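Gamma-glutamyl-gamma-aminobutyrate hydrolase PuuD (Escherichia coli, PDB 6VTV) hydrolyses the gamma-glutamyl linkage of gamma-glutamyl-gamma-aminobutyrate, releasing glutamate and 4-aminobutanoate in the last step of a putrescine degradation pathway. Local coordinates at residues M9-I14 and F244-Q249; D67-G73 and I112-C118; R96-M101 and R119-E123; P196-E201 and A211-I215; L221-P227 and I239-G243. One frame throughout, in Å; residues are numbered along the deposited sequence. Where two conformers were deposited one is given.

Contact 1 of 5, residues M9-I14 and F244-Q249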
# COMPACT_ATOMS: atom_id res chain seq x y z
N MET B 9 3.58 -9.73 -21.44
CA MET B 9 4.70 -9.15 -20.72
C MET B 9 4.80 -9.76 -19.33
O MET B 9 3.78 -9.97 -18.67
CB MET B 9 4.52 -7.63 -20.62
CG MET B 9 5.57 -6.90 -19.83
SD MET B 9 5.41 -5.13 -20.11
CE MET B 9 6.96 -4.55 -19.44
N ASN B 10 6.03 -10.03 -18.91
CA ASN B 10 6.32 -10.24 -17.50
C ASN B 10 6.51 -8.88 -16.85
O ASN B 10 7.36 -8.09 -17.28
CB ASN B 10 7.56 -11.11 -17.31
CG ASN B 10 7.23 -12.58 -17.11
OD1 ASN B 10 6.73 -13.25 -18.01
ND2 ASN B 10 7.51 -13.08 -15.91
N ASN B 11 5.72 -8.59 -15.82
CA ASN B 11 5.63 -7.24 -15.28
C ASN B 11 6.60 -7.08 -14.12
O ASN B 11 6.47 -7.78 -13.10
CB ASN B 11 4.21 -6.95 -14.83
CG ASN B 11 3.19 -7.30 -15.89
OD1 ASN B 11 2.63 -8.41 -15.91
ND2 ASN B 11 2.94 -6.37 -16.81
N PRO B 12 7.57 -6.17 -14.21
CA PRO B 12 8.54 -6.01 -13.12
C PRO B 12 7.87 -5.54 -11.84
O PRO B 12 6.90 -4.79 -11.85
CB PRO B 12 9.50 -4.94 -13.66
CG PRO B 12 9.33 -4.98 -15.15
CD PRO B 12 7.90 -5.33 -15.38
N VAL B 13 8.41 -6.01 -10.71
CA VAL B 13 7.89 -5.64 -9.40
C VAL B 13 8.39 -4.24 -9.07
O VAL B 13 9.60 -4.00 -9.01
CB VAL B 13 8.32 -6.64 -8.33
CG1 VAL B 13 7.75 -6.24 -6.97
CG2 VAL B 13 7.87 -8.05 -8.70
N ILE B 14 7.47 -3.31 -8.84
CA ILE B 14 7.79 -1.92 -8.53
C ILE B 14 7.39 -1.65 -7.09
O ILE B 14 6.21 -1.72 -6.74
CB ILE B 14 7.08 -0.96 -9.50
CG1 ILE B 14 7.31 -1.38 -10.95
CG2 ILE B 14 7.58 0.46 -9.27
CD1 ILE B 14 8.77 -1.44 -11.35
N PHE B 244 11.02 4.01 -17.64
CA PHE B 244 11.26 3.44 -16.32
C PHE B 244 11.07 1.92 -16.33
O PHE B 244 11.93 1.17 -15.84
CB PHE B 244 10.34 4.10 -15.30
CG PHE B 244 10.41 3.49 -13.93
CD1 PHE B 244 11.63 3.23 -13.34
CD2 PHE B 244 9.25 3.18 -13.24
CE1 PHE B 244 11.70 2.67 -12.08
CE2 PHE B 244 9.31 2.62 -11.98
CZ PHE B 244 10.54 2.36 -11.40
N ILE B 245 9.95 1.46 -16.88
CA ILE B 245 9.67 0.02 -16.90
C ILE B 245 10.69 -0.71 -17.76
O ILE B 245 11.13 -1.82 -17.42
CB ILE B 245 8.23 -0.23 -17.37
CG1 ILE B 245 7.23 0.35 -16.36
CG2 ILE B 245 7.98 -1.71 -17.55
CD1 ILE B 245 7.41 -0.19 -14.95
N THR B 246 11.08 -0.11 -18.89
CA THR B 246 12.12 -0.70 -19.73
C THR B 246 13.43 -0.84 -18.96
O THR B 246 14.16 -1.83 -19.13
CB THR B 246 12.33 0.15 -20.98
OG1 THR B 246 11.12 0.21 -21.74
CG2 THR B 246 13.44 -0.42 -21.85
N ALA B 247 13.75 0.15 -18.12
CA ALA B 247 14.96 0.06 -17.30
C ALA B 247 14.86 -1.07 -16.29
O ALA B 247 15.84 -1.78 -16.04
CB ALA B 247 15.20 1.39 -16.59
N CYS B 248 13.68 -1.25 -15.69
CA CYS B 248 13.48 -2.36 -14.76
C CYS B 248 13.61 -3.70 -15.48
O CYS B 248 14.18 -4.65 -14.93
CB CYS B 248 12.13 -2.23 -14.07
SG CYS B 248 11.90 -0.65 -13.22
N GLN B 249 13.07 -3.80 -16.70
CA GLN B 249 13.29 -4.99 -17.51
C GLN B 249 14.77 -5.22 -17.76
O GLN B 249 15.26 -6.35 -17.66
CB GLN B 249 12.55 -4.88 -18.83
CG GLN B 249 11.04 -5.00 -18.73
CD GLN B 249 10.35 -4.76 -20.05
OE1 GLN B 249 10.29 -3.63 -20.53
NE2 GLN B 249 9.84 -5.82 -20.65
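Phe244 opens the contact by offering the edge of its ring to Ile14: CG2 of the isoleucine lies near the ring plane, 3.9 Å from Phe244 CE2. The phenylalanine swings out with CG opposite the main-chain nitrogen (chi1 174°), which brings the ring down from the helix to the start of strand 13-23, and the two side chains approach from opposite directions. Ile245 then divides its two branches between Ile14 and Met9. Ile245 CD1 lies 4.0 Å from Ile14 CD1, while its other branch, CG2, reaches the methyl of Met9, CE, at 3.6 Å. Cys248, nearly one turn further on, points toward the 9-14 segment. Its CB packs on Pro12 CB at 3.8 Å, and its SG meets Ile14 CD1 at 3.7 Å. The same sulfur also lies over one face of the Phe244 ring, toward the rim, so cysteine, phenylalanine and isoleucine form one small apolar cluster. Gln249 closes the series at the partly exposed end. The aliphatic part of its side chain, CG, lies 4.0 Å from Pro12 CG, and its amide is met by Met9 CE, which is nearly equidistant from CD, OE1 and NE2. Asn11 points away from the helix and hydrogen-bonds Gln61 of the second subunit. Between 9-14 and 244-249 the contact is essentially apolar, without a hydrogen bond or salt bridge, so it rests on the fit of side chains, close at the buried cluster and less certain at a partly exposed rim, where Met9, poorly ordered, meets the Gln249 amide.

Contact 2 of 5, residues D67-G73 and I112-C118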
# COMPACT_ATOMS: atom_id res chain seq x y z
N ASP B 67 12.19 -4.87 -8.60
CA ASP B 67 12.86 -4.55 -9.85
C ASP B 67 12.93 -3.05 -10.11
O ASP B 67 13.59 -2.63 -11.06
CB ASP B 67 12.16 -5.24 -11.02
CG ASP B 67 11.96 -6.73 -10.78
OD1 ASP B 67 12.94 -7.42 -10.43
OD2 ASP B 67 10.82 -7.20 -10.95
N GLY B 68 12.26 -2.24 -9.29
CA GLY B 68 12.30 -0.80 -9.45
C GLY B 68 11.70 -0.13 -8.23
O GLY B 68 10.89 -0.71 -7.51
N ILE B 69 12.13 1.12 -8.01
CA ILE B 69 11.67 1.92 -6.88
C ILE B 69 10.90 3.11 -7.43
O ILE B 69 11.35 3.78 -8.36
CB ILE B 69 12.84 2.39 -6.00
CG1 ILE B 69 13.65 1.18 -5.51
CG2 ILE B 69 12.33 3.19 -4.81
CD1 ILE B 69 12.81 0.12 -4.83
N TYR B 70 9.73 3.38 -6.84
CA TYR B 70 8.80 4.39 -7.32
C TYR B 70 8.51 5.36 -6.18
O TYR B 70 7.94 4.96 -5.16
CB TYR B 70 7.51 3.73 -7.82
CG TYR B 70 6.51 4.63 -8.49
CD1 TYR B 70 6.91 5.72 -9.25
CD2 TYR B 70 5.15 4.38 -8.39
CE1 TYR B 70 5.98 6.54 -9.87
CE2 TYR B 70 4.21 5.18 -9.00
CZ TYR B 70 4.63 6.26 -9.74
OH TYR B 70 3.69 7.06 -10.35
N LEU B 71 8.92 6.61 -6.34
CA LEU B 71 8.75 7.64 -5.32
C LEU B 71 7.66 8.61 -5.74
O LEU B 71 7.93 9.55 -6.51
CB LEU B 71 10.06 8.38 -5.06
CG LEU B 71 11.28 7.56 -4.64
CD1 LEU B 71 12.44 8.49 -4.34
CD2 LEU B 71 10.98 6.69 -3.44
N PRO B 72 6.43 8.45 -5.28
CA PRO B 72 5.36 9.38 -5.67
C PRO B 72 5.53 10.74 -5.01
O PRO B 72 6.26 10.91 -4.04
CB PRO B 72 4.08 8.69 -5.18
CG PRO B 72 4.48 7.29 -4.81
CD PRO B 72 5.92 7.37 -4.42
N GLY B 73 4.83 11.72 -5.57
CA GLY B 73 4.72 13.01 -4.93
C GLY B 73 3.78 12.97 -3.75
O GLY B 73 3.10 11.97 -3.48
N ILE B 112 19.38 -0.43 -8.69
CA ILE B 112 17.96 -0.66 -8.96
C ILE B 112 17.36 0.61 -9.56
O ILE B 112 17.60 1.71 -9.03
CB ILE B 112 17.22 -1.05 -7.68
CG1 ILE B 112 17.83 -2.32 -7.08
CG2 ILE B 112 15.74 -1.25 -7.95
CD1 ILE B 112 17.31 -2.65 -5.70
N PRO B 113 16.60 0.52 -10.65
CA PRO B 113 16.03 1.72 -11.26
C PRO B 113 15.11 2.46 -10.30
O PRO B 113 14.38 1.86 -9.52
CB PRO B 113 15.26 1.18 -12.47
CG PRO B 113 15.94 -0.11 -12.80
CD PRO B 113 16.36 -0.68 -11.47
N ILE B 114 15.17 3.79 -10.36
CA ILE B 114 14.35 4.67 -9.53
C ILE B 114 13.65 5.68 -10.43
O ILE B 114 14.27 6.26 -11.32
CB ILE B 114 15.19 5.40 -8.46
CG1 ILE B 114 16.04 4.41 -7.66
CG2 ILE B 114 14.29 6.21 -7.54
CD1 ILE B 114 16.99 5.08 -6.69
N PHE B 115 12.36 5.88 -10.19
CA PHE B 115 11.60 6.95 -10.82
C PHE B 115 10.90 7.74 -9.72
O PHE B 115 10.08 7.18 -8.98
CB PHE B 115 10.59 6.41 -11.83
CG PHE B 115 9.91 7.48 -12.64
CD1 PHE B 115 10.62 8.57 -13.09
CD2 PHE B 115 8.56 7.38 -12.94
CE1 PHE B 115 10.00 9.56 -13.84
CE2 PHE B 115 7.93 8.37 -13.69
CZ PHE B 115 8.66 9.46 -14.13
N ALA B 116 11.22 9.02 -9.62
CA ALA B 116 10.77 9.87 -8.53
C ALA B 116 9.97 11.05 -9.08
O ALA B 116 10.33 11.63 -10.10
CB ALA B 116 11.95 10.38 -7.71
N ILE B 117 8.88 11.39 -8.38
CA ILE B 117 7.94 12.41 -8.83
C ILE B 117 7.79 13.45 -7.72
O ILE B 117 7.48 13.10 -6.58
CB ILE B 117 6.57 11.81 -9.19
CG1 ILE B 117 6.69 10.91 -10.43
CG2 ILE B 117 5.54 12.91 -9.41
CD1 ILE B 117 5.38 10.29 -10.86
N CYS B 118 8.00 14.72 -8.08
CA CYS B 118 7.76 15.87 -7.21
C CYS B 118 8.52 15.74 -5.89
O CYS B 118 9.71 16.04 -5.83
CB CYS B 118 6.26 16.06 -6.97
SG CYS B 118 5.82 17.59 -6.09
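Ile69 and Ile114, Tyr70 and Phe115, and Leu71 and Ala116 pair across two parallel strands that run within 5° of each other. The tight part is this centre, laced by four backbone hydrogen bonds: Ile69 N to Pro113 O, Phe115 N to Ile69 O, Leu71 N to Phe115 O (2.9 Å) and Ile117 N to Leu71 O. On one face Leu71 CB packs on Ala116 CB at 3.8 Å. On the other, the side chains of Tyr70 and Phe115 run side by side, pointing the same way, with Tyr70 CE1 4.1 Å from Phe115 CD2, and Ile117 CD1 comes to the edge of the tyrosine, 3.7 Å from its OH. The ends, though buried as well, are held less closely. Gly73 N stands 3.2 Å from Ile117 O at an angle too poor for a hydrogen bond, and Gly73 CA is 4.0 Å from CB of Cys118, the predicted nucleophile, whose positive phi of 55° marks the sharp turn from strand into helix. At the other end the Asp67 carboxylate is engaged elsewhere, by a hydrogen bond from Val13 N and a salt bridge to Lys255. Helix 94-109 links the strands as a beta-alpha-beta crossover and packs on Ile69, Leu71 and Ile114; helix 235-254 lies on the Tyr70 and Phe115 side, and strands 13-23 and 220-223 flank the pair within the sheet.

Contact 3 of 5, residues R96-M101 and R119-E123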
# COMPACT_ATOMS: atom_id res chain seq x y z
N ARG B 96 7.96 8.74 6.06
CA ARG B 96 8.31 8.63 4.65
C ARG B 96 9.74 9.08 4.41
O ARG B 96 10.47 8.46 3.62
CB ARG B 96 7.34 9.44 3.79
CG ARG B 96 7.92 9.81 2.44
CD ARG B 96 6.91 9.73 1.31
NE ARG B 96 7.56 9.91 0.02
CZ ARG B 96 6.92 9.99 -1.14
NH1 ARG B 96 5.60 9.90 -1.18
NH2 ARG B 96 7.61 10.16 -2.27
N ASP B 97 10.17 10.16 5.07
CA ASP B 97 11.56 10.58 5.00
C ASP B 97 12.50 9.44 5.33
O ASP B 97 13.48 9.18 4.62
CB ASP B 97 11.80 11.76 5.95
CG ASP B 97 11.29 13.07 5.41
OD1 ASP B 97 10.78 13.10 4.27
OD2 ASP B 97 11.40 14.09 6.13
N LEU B 98 12.22 8.73 6.43
CA LEU B 98 13.06 7.62 6.85
C LEU B 98 13.13 6.54 5.77
O LEU B 98 14.21 6.08 5.40
CB LEU B 98 12.54 7.04 8.16
CG LEU B 98 13.53 6.26 9.03
CD1 LEU B 98 14.64 7.18 9.55
CD2 LEU B 98 12.80 5.58 10.17
N LEU B 99 11.96 6.12 5.26
CA LEU B 99 11.93 5.07 4.25
C LEU B 99 12.54 5.53 2.94
O LEU B 99 13.28 4.79 2.29
CB LEU B 99 10.49 4.59 4.04
CG LEU B 99 10.29 3.53 2.96
CD1 LEU B 99 11.07 2.26 3.30
CD2 LEU B 99 8.82 3.21 2.75
N SER B 100 12.24 6.77 2.53
CA SER B 100 12.74 7.27 1.25
C SER B 100 14.26 7.35 1.24
O SER B 100 14.91 6.89 0.30
CB SER B 100 12.14 8.64 0.95
OG SER B 100 10.74 8.55 0.72
N MET B 101 14.85 7.93 2.30
CA MET B 101 16.30 8.03 2.36
C MET B 101 16.95 6.65 2.35
O MET B 101 17.95 6.44 1.66
CB MET B 101 16.72 8.81 3.61
CG MET B 101 16.26 10.26 3.64
SD MET B 101 16.84 11.22 2.23
CE MET B 101 15.28 11.72 1.51
N ARG B 119 7.84 15.31 -4.82
CA ARG B 119 8.53 15.08 -3.56
C ARG B 119 9.64 14.04 -3.72
O ARG B 119 10.66 14.12 -3.03
CB ARG B 119 7.55 14.64 -2.47
CG ARG B 119 8.16 14.60 -1.08
CD ARG B 119 7.47 13.57 -0.21
NE ARG B 119 7.39 14.01 1.18
CZ ARG B 119 8.27 13.70 2.12
NH1 ARG B 119 9.32 12.94 1.82
NH2 ARG B 119 8.11 14.14 3.36
N GLY B 120 9.45 13.07 -4.61
CA GLY B 120 10.49 12.09 -4.86
C GLY B 120 11.76 12.71 -5.41
O GLY B 120 12.86 12.35 -5.01
N LEU B 121 11.62 13.65 -6.35
CA LEU B 121 12.78 14.37 -6.85
C LEU B 121 13.49 15.09 -5.71
O LEU B 121 14.72 15.05 -5.60
CB LEU B 121 12.37 15.37 -7.94
CG LEU B 121 13.42 16.39 -8.39
CD1 LEU B 121 13.35 16.63 -9.89
CD2 LEU B 121 13.27 17.72 -7.65
N GLN B 122 12.72 15.77 -4.85
CA GLN B 122 13.31 16.44 -3.70
C GLN B 122 13.94 15.44 -2.74
O GLN B 122 14.96 15.74 -2.11
CB GLN B 122 12.24 17.28 -2.99
CG GLN B 122 11.61 18.34 -3.89
CD GLN B 122 10.35 18.94 -3.31
OE1 GLN B 122 9.85 18.48 -2.28
NE2 GLN B 122 9.83 19.97 -3.96
N GLU B 123 13.36 14.25 -2.62
CA GLU B 123 14.00 13.19 -1.85
C GLU B 123 15.31 12.75 -2.49
O GLU B 123 16.30 12.51 -1.79
CB GLU B 123 13.05 12.00 -1.70
CG GLU B 123 11.91 12.24 -0.71
CD GLU B 123 10.82 11.20 -0.81
OE1 GLU B 123 10.77 10.48 -1.83
OE2 GLU B 123 10.01 11.09 0.14
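Arg96 and Arg119 both swing CG opposite the main-chain nitrogen (chi1 158° and -170°), so the two side chains leave their helices toward each other and slide past in opposite directions. Each then lends its aliphatic part to the other: Arg119 CD lies over one face of the Arg96 guanidinium, and Arg96 CG over one face of the Arg119 guanidinium. Between them stands Glu123, its chain extended beyond CG. Arg96 grips this carboxylate side-on, with NE 2.7 Å from OE2, on the syn side, and NH2 3.2 Å from OE1, which it meets from above the carboxylate plane. Arg119 NH1 reaches the same OE2 from its anti side at 2.6 Å, so OE2 accepts from both arginines and has the serine hydroxyl close by, Ser100 OG lying 2.7 Å from it. The second carboxylate is taken differently. Asp97 OD1 receives both NH1 (2.9 Å) and NH2 (3.0 Å) of Arg119 end-on, two nitrogens converging on one atom. This salt-bridge network is buried, and the two carboxylates probably offset much of the arginines' charge. Further partners fix the rest: Pro72 O takes Arg96 NH2, Ser76 takes Arg119 NE, and Gln79 binds Asp97 OD2. Beside the charges, Met101 CE touches Glu123 O at 3.5 Å. Arg119 directly follows Cys118, the predicted nucleophile, so the network borders the active-site turn. The segments 96-101 and 119-123 cross at -62°, in helices 94-109 and 119-127, and both lie against the sheet, where Arg96 and Glu123 touch Leu71 of strand 68-71, and Arg96 and Ser100 touch Val17 of strand 13-23.

Contact 4 of 5, residues P196-E201 and A211-I215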
# COMPACT_ATOMS: atom_id res chain seq x y z
N PRO B 196 27.05 17.10 -6.99
CA PRO B 196 27.76 16.62 -8.19
C PRO B 196 27.48 15.16 -8.52
O PRO B 196 27.79 14.73 -9.64
CB PRO B 196 29.24 16.84 -7.85
CG PRO B 196 29.28 16.93 -6.35
CD PRO B 196 27.98 17.58 -5.96
N ARG B 197 26.92 14.39 -7.59
CA ARG B 197 26.48 13.04 -7.90
C ARG B 197 25.32 13.02 -8.89
O ARG B 197 25.11 12.01 -9.57
CB ARG B 197 26.07 12.30 -6.62
CG ARG B 197 27.20 12.03 -5.64
CD ARG B 197 26.67 11.49 -4.33
NE ARG B 197 26.06 10.17 -4.49
CZ ARG B 197 25.33 9.57 -3.56
NH1 ARG B 197 25.10 10.17 -2.39
NH2 ARG B 197 24.82 8.37 -3.79
N LEU B 198 24.58 14.12 -8.98
CA LEU B 198 23.41 14.22 -9.83
C LEU B 198 23.72 15.08 -11.05
O LEU B 198 24.54 16.00 -11.00
CB LEU B 198 22.22 14.84 -9.08
CG LEU B 198 21.19 13.91 -8.43
CD1 LEU B 198 21.87 12.77 -7.71
CD2 LEU B 198 20.30 14.69 -7.48
N ARG B 199 23.04 14.77 -12.15
CA ARG B 199 23.13 15.54 -13.39
C ARG B 199 21.79 16.23 -13.63
O ARG B 199 20.73 15.63 -13.45
CB ARG B 199 23.49 14.64 -14.57
CG ARG B 199 23.07 15.15 -15.93
CD ARG B 199 22.79 14.00 -16.89
NE ARG B 199 23.89 13.04 -16.95
CZ ARG B 199 23.82 11.79 -16.51
NH1 ARG B 199 22.70 11.33 -15.97
NH2 ARG B 199 24.88 10.99 -16.60
N VAL B 200 21.84 17.50 -14.03
CA VAL B 200 20.61 18.25 -14.27
C VAL B 200 20.01 17.80 -15.59
O VAL B 200 20.69 17.75 -16.63
CB VAL B 200 20.89 19.76 -14.26
CG1 VAL B 200 19.65 20.53 -14.68
CG2 VAL B 200 21.35 20.20 -12.88
N GLU B 201 18.72 17.46 -15.57
CA GLU B 201 18.03 16.95 -16.75
C GLU B 201 17.16 17.99 -17.43
O GLU B 201 17.05 17.97 -18.66
CB GLU B 201 17.17 15.74 -16.38
CG GLU B 201 17.96 14.48 -16.05
CD GLU B 201 18.46 13.77 -17.30
OE1 GLU B 201 18.02 14.13 -18.41
OE2 GLU B 201 19.29 12.85 -17.16
N ALA B 211 14.22 18.53 -13.15
CA ALA B 211 14.47 17.12 -13.36
C ALA B 211 15.96 16.84 -13.16
O ALA B 211 16.80 17.63 -13.58
CB ALA B 211 14.03 16.67 -14.76
N VAL B 212 16.26 15.71 -12.52
CA VAL B 212 17.63 15.29 -12.23
C VAL B 212 17.76 13.80 -12.52
O VAL B 212 16.78 13.08 -12.67
CB VAL B 212 18.05 15.59 -10.78
CG1 VAL B 212 18.14 17.08 -10.53
CG2 VAL B 212 17.07 14.94 -9.80
N SER B 213 19.01 13.35 -12.59
CA SER B 213 19.29 11.93 -12.71
C SER B 213 20.65 11.64 -12.08
O SER B 213 21.54 12.49 -12.07
CB SER B 213 19.27 11.45 -14.17
OG SER B 213 20.47 11.77 -14.84
N VAL B 214 20.79 10.44 -11.54
CA VAL B 214 22.02 10.05 -10.86
C VAL B 214 23.05 9.62 -11.90
O VAL B 214 22.79 8.73 -12.72
CB VAL B 214 21.77 8.93 -9.84
CG1 VAL B 214 23.08 8.39 -9.30
CG2 VAL B 214 20.89 9.43 -8.71
N ILE B 215 24.22 10.25 -11.87
CA ILE B 215 25.31 9.86 -12.75
C ILE B 215 25.82 8.48 -12.34
O ILE B 215 25.83 8.14 -11.15
CB ILE B 215 26.43 10.91 -12.72
CG1 ILE B 215 25.87 12.30 -13.04
CG2 ILE B 215 27.55 10.56 -13.69
CD1 ILE B 215 26.84 13.43 -12.77
O HOH W 1 26.39 9.84 -9.32
O HOH W 2 23.12 8.27 -15.98
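Ile215, Arg199 and Ser213 give up most surface here, and all three meet on one side of an antiparallel hairpin. Arg199 and Ser213 form a hydrogen-bonded pair, with Arg199 N to Ser213 O at 2.7 Å and Ser213 N to Arg199 O at 3.0 Å. Ile215 lies just beyond, its N bonded to Arg197 O. Ile215 crosses the arginine at an angle, with CG1 3.7 Å from Arg199 CB and, in the conformer described, over one face of the guanidinium, toward its rim. A second conformer of Arg199 exists, and its weak, rather short link from NH1 to Ser213 OG is therefore doubtful. More secure is the serine's own bond. With chi1 at 79°, OG sits between the backbone nitrogen and carbonyl carbon and donates to OE2 of Glu201 at 2.8 Å, on the anti lone pair of that oxygen. Glu201 itself is turned elsewhere too: its carboxylate takes the backbone N-H groups of Leu170 and Leu171 in helix 170-174. A water closes the open end, donating to Arg197 O (2.5 Å) and Ile215 O (2.6 Å). The opposite side is apolar: Leu198 straddles two valines, CD1 3.6 Å from Val214 CG2 and CD2 4.0 Å from Val212 CG2. This apolar side faces the helices, with Leu198 on Val125 and Val212 on Leu121 of helix 119-127 and Val214 on Leu108 of helix 94-109. In the sheet, strand 220-223 pairs with strand 209-214, and strand 161-165 pairs with strand 198-203.

Contact 5 of 5, residues L221-P227 and I239-G243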
# COMPACT_ATOMS: atom_id res chain seq x y z
N LEU B 221 15.96 8.51 -12.10
CA LEU B 221 15.43 9.75 -12.65
C LEU B 221 14.40 10.35 -11.71
O LEU B 221 13.56 9.64 -11.14
CB LEU B 221 14.80 9.50 -14.02
CG LEU B 221 14.01 10.66 -14.65
CD1 LEU B 221 14.95 11.79 -15.06
CD2 LEU B 221 13.20 10.17 -15.84
N GLY B 222 14.46 11.67 -11.55
CA GLY B 222 13.44 12.40 -10.81
C GLY B 222 12.93 13.56 -11.63
O GLY B 222 13.69 14.21 -12.35
N VAL B 223 11.63 13.82 -11.52
CA VAL B 223 11.00 14.96 -12.17
C VAL B 223 10.20 15.72 -11.13
O VAL B 223 9.65 15.15 -10.18
CB VAL B 223 10.10 14.54 -13.36
CG1 VAL B 223 10.90 13.76 -14.39
CG2 VAL B 223 8.90 13.73 -12.89
N GLN B 224 10.15 17.05 -11.29
CA GLN B 224 9.46 17.90 -10.33
C GLN B 224 7.97 18.01 -10.62
O GLN B 224 7.20 18.28 -9.69
CB GLN B 224 10.11 19.29 -10.33
CG GLN B 224 9.52 20.27 -9.31
CD GLN B 224 9.74 19.83 -7.88
OE1 GLN B 224 10.82 20.02 -7.31
NE2 GLN B 224 8.71 19.25 -7.28
N TRP B 225 7.55 17.78 -11.86
CA TRP B 225 6.14 17.86 -12.21
C TRP B 225 5.47 16.52 -11.91
O TRP B 225 6.04 15.63 -11.27
CB TRP B 225 5.98 18.27 -13.67
CG TRP B 225 6.62 17.35 -14.67
CD1 TRP B 225 6.01 16.32 -15.33
CD2 TRP B 225 7.97 17.38 -15.13
NE1 TRP B 225 6.91 15.71 -16.18
CE2 TRP B 225 8.12 16.34 -16.07
CE3 TRP B 225 9.08 18.19 -14.85
CZ2 TRP B 225 9.32 16.08 -16.72
CZ3 TRP B 225 10.28 17.93 -15.49
CH2 TRP B 225 10.39 16.89 -16.42
N HIS B 226 4.22 16.36 -12.36
CA HIS B 226 3.39 15.20 -12.05
C HIS B 226 3.02 14.48 -13.35
O HIS B 226 1.94 14.71 -13.91
CB HIS B 226 2.14 15.60 -11.28
CG HIS B 226 2.39 15.88 -9.83
ND1 HIS B 226 1.92 15.06 -8.82
CD2 HIS B 226 3.06 16.88 -9.21
CE1 HIS B 226 2.29 15.55 -7.65
NE2 HIS B 226 2.98 16.65 -7.86
N PRO B 227 3.89 13.60 -13.85
CA PRO B 227 3.55 12.84 -15.06
C PRO B 227 2.53 11.74 -14.82
O PRO B 227 2.00 11.18 -15.79
CB PRO B 227 4.90 12.26 -15.50
CG PRO B 227 5.67 12.11 -14.22
CD PRO B 227 5.22 13.23 -13.31
N ILE B 239 6.00 8.22 -22.21
CA ILE B 239 7.37 7.83 -22.53
C ILE B 239 8.21 7.71 -21.26
O ILE B 239 9.06 6.81 -21.15
CB ILE B 239 7.98 8.84 -23.53
CG1 ILE B 239 7.24 8.77 -24.86
CG2 ILE B 239 9.46 8.56 -23.74
CD1 ILE B 239 7.66 9.82 -25.86
N LEU B 240 7.98 8.59 -20.28
CA LEU B 240 8.75 8.54 -19.04
C LEU B 240 8.49 7.24 -18.29
O LEU B 240 9.43 6.57 -17.84
CB LEU B 240 8.41 9.75 -18.17
CG LEU B 240 8.86 11.11 -18.68
CD1 LEU B 240 8.38 12.21 -17.75
CD2 LEU B 240 10.37 11.15 -18.82
N PHE B 241 7.22 6.88 -18.12
CA PHE B 241 6.90 5.63 -17.45
C PHE B 241 7.33 4.43 -18.29
O PHE B 241 7.75 3.40 -17.75
CB PHE B 241 5.41 5.57 -17.13
CG PHE B 241 5.02 6.39 -15.94
CD1 PHE B 241 5.24 5.93 -14.64
CD2 PHE B 241 4.43 7.64 -16.11
CE1 PHE B 241 4.88 6.70 -13.55
CE2 PHE B 241 4.08 8.41 -15.02
CZ PHE B 241 4.30 7.94 -13.74
N GLU B 242 7.22 4.53 -19.62
CA GLU B 242 7.70 3.45 -20.47
C GLU B 242 9.20 3.25 -20.31
O GLU B 242 9.68 2.10 -20.25
CB GLU B 242 7.33 3.72 -21.93
CG GLU B 242 5.94 3.22 -22.34
CD GLU B 242 5.49 3.84 -23.65
OE1 GLU B 242 4.31 3.68 -24.05
OE2 GLU B 242 6.33 4.52 -24.26
N GLY B 243 9.95 4.35 -20.22
CA GLY B 243 11.39 4.23 -20.04
C GLY B 243 11.78 3.67 -18.69
O GLY B 243 12.76 2.93 -18.57
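Leu240 CD1 reaches into the bend that follows strand 220-223, where it lies 4.1 Å from Trp225 NE1 and from Trp225 CZ2, and 4.1 Å from Pro227 CB. Its other methyl, CD2, meets Leu221 CD2 at 4.2 Å, so one leucine spans strand and loop. Beside it Phe241 presents a ring edge: CE2 touches the backbone oxygen of Pro227 at 3.5 Å, near the ring plane, and Pro227 CB at 4.0 Å. No hydrogen bond crosses. One shell further out, at Trp225, chi1 60° puts CG between the backbone nitrogen and carbonyl carbon, Val223 CB lies over one ring face, and Leu240 crosses the tryptophan at about a right angle; Trp225 also packs on Glu210, a manganese ligand, and on Ala211. Phe241 rests edge-to-face against Phe115 of strand 114-117. Between Trp225 and Pro227 in sequence comes His226, turned away from the helix, with ND1 hydrogen-bonded to Glu228 and backbone N to Asn184 OD1. The loop after strand 220-223 thus places His226 beside Cys118, with Glu228 behind it, a geometry consistent with the Cys-His-Glu catalytic triad of class I glutamine amidotransferases, to which the peptidase C26 family is related.

Contact 2 lies nearest the centre of the chain, contacts 1, 3 and 5 are also buried, and contact 4 is partly buried. Contacts 1 and 5 use successive parts of helix 235-254, one at the start of strand 13-23 and the other beside the predicted histidine, and both rely on apolar fit. Contact 2 is a backbone-bonded sheet seam. Contact 3, on the face opposite that helix, is the one built on a buried salt-bridge network, tied to contact 2 through Pro72 and Arg96. Contact 4 extends the sheet with polar groups and water on one side; its Val212 O probably accepts a hydrogen bond from Gly222 N. Contacts 2 and 5 set the predicted nucleophile and histidine side by side.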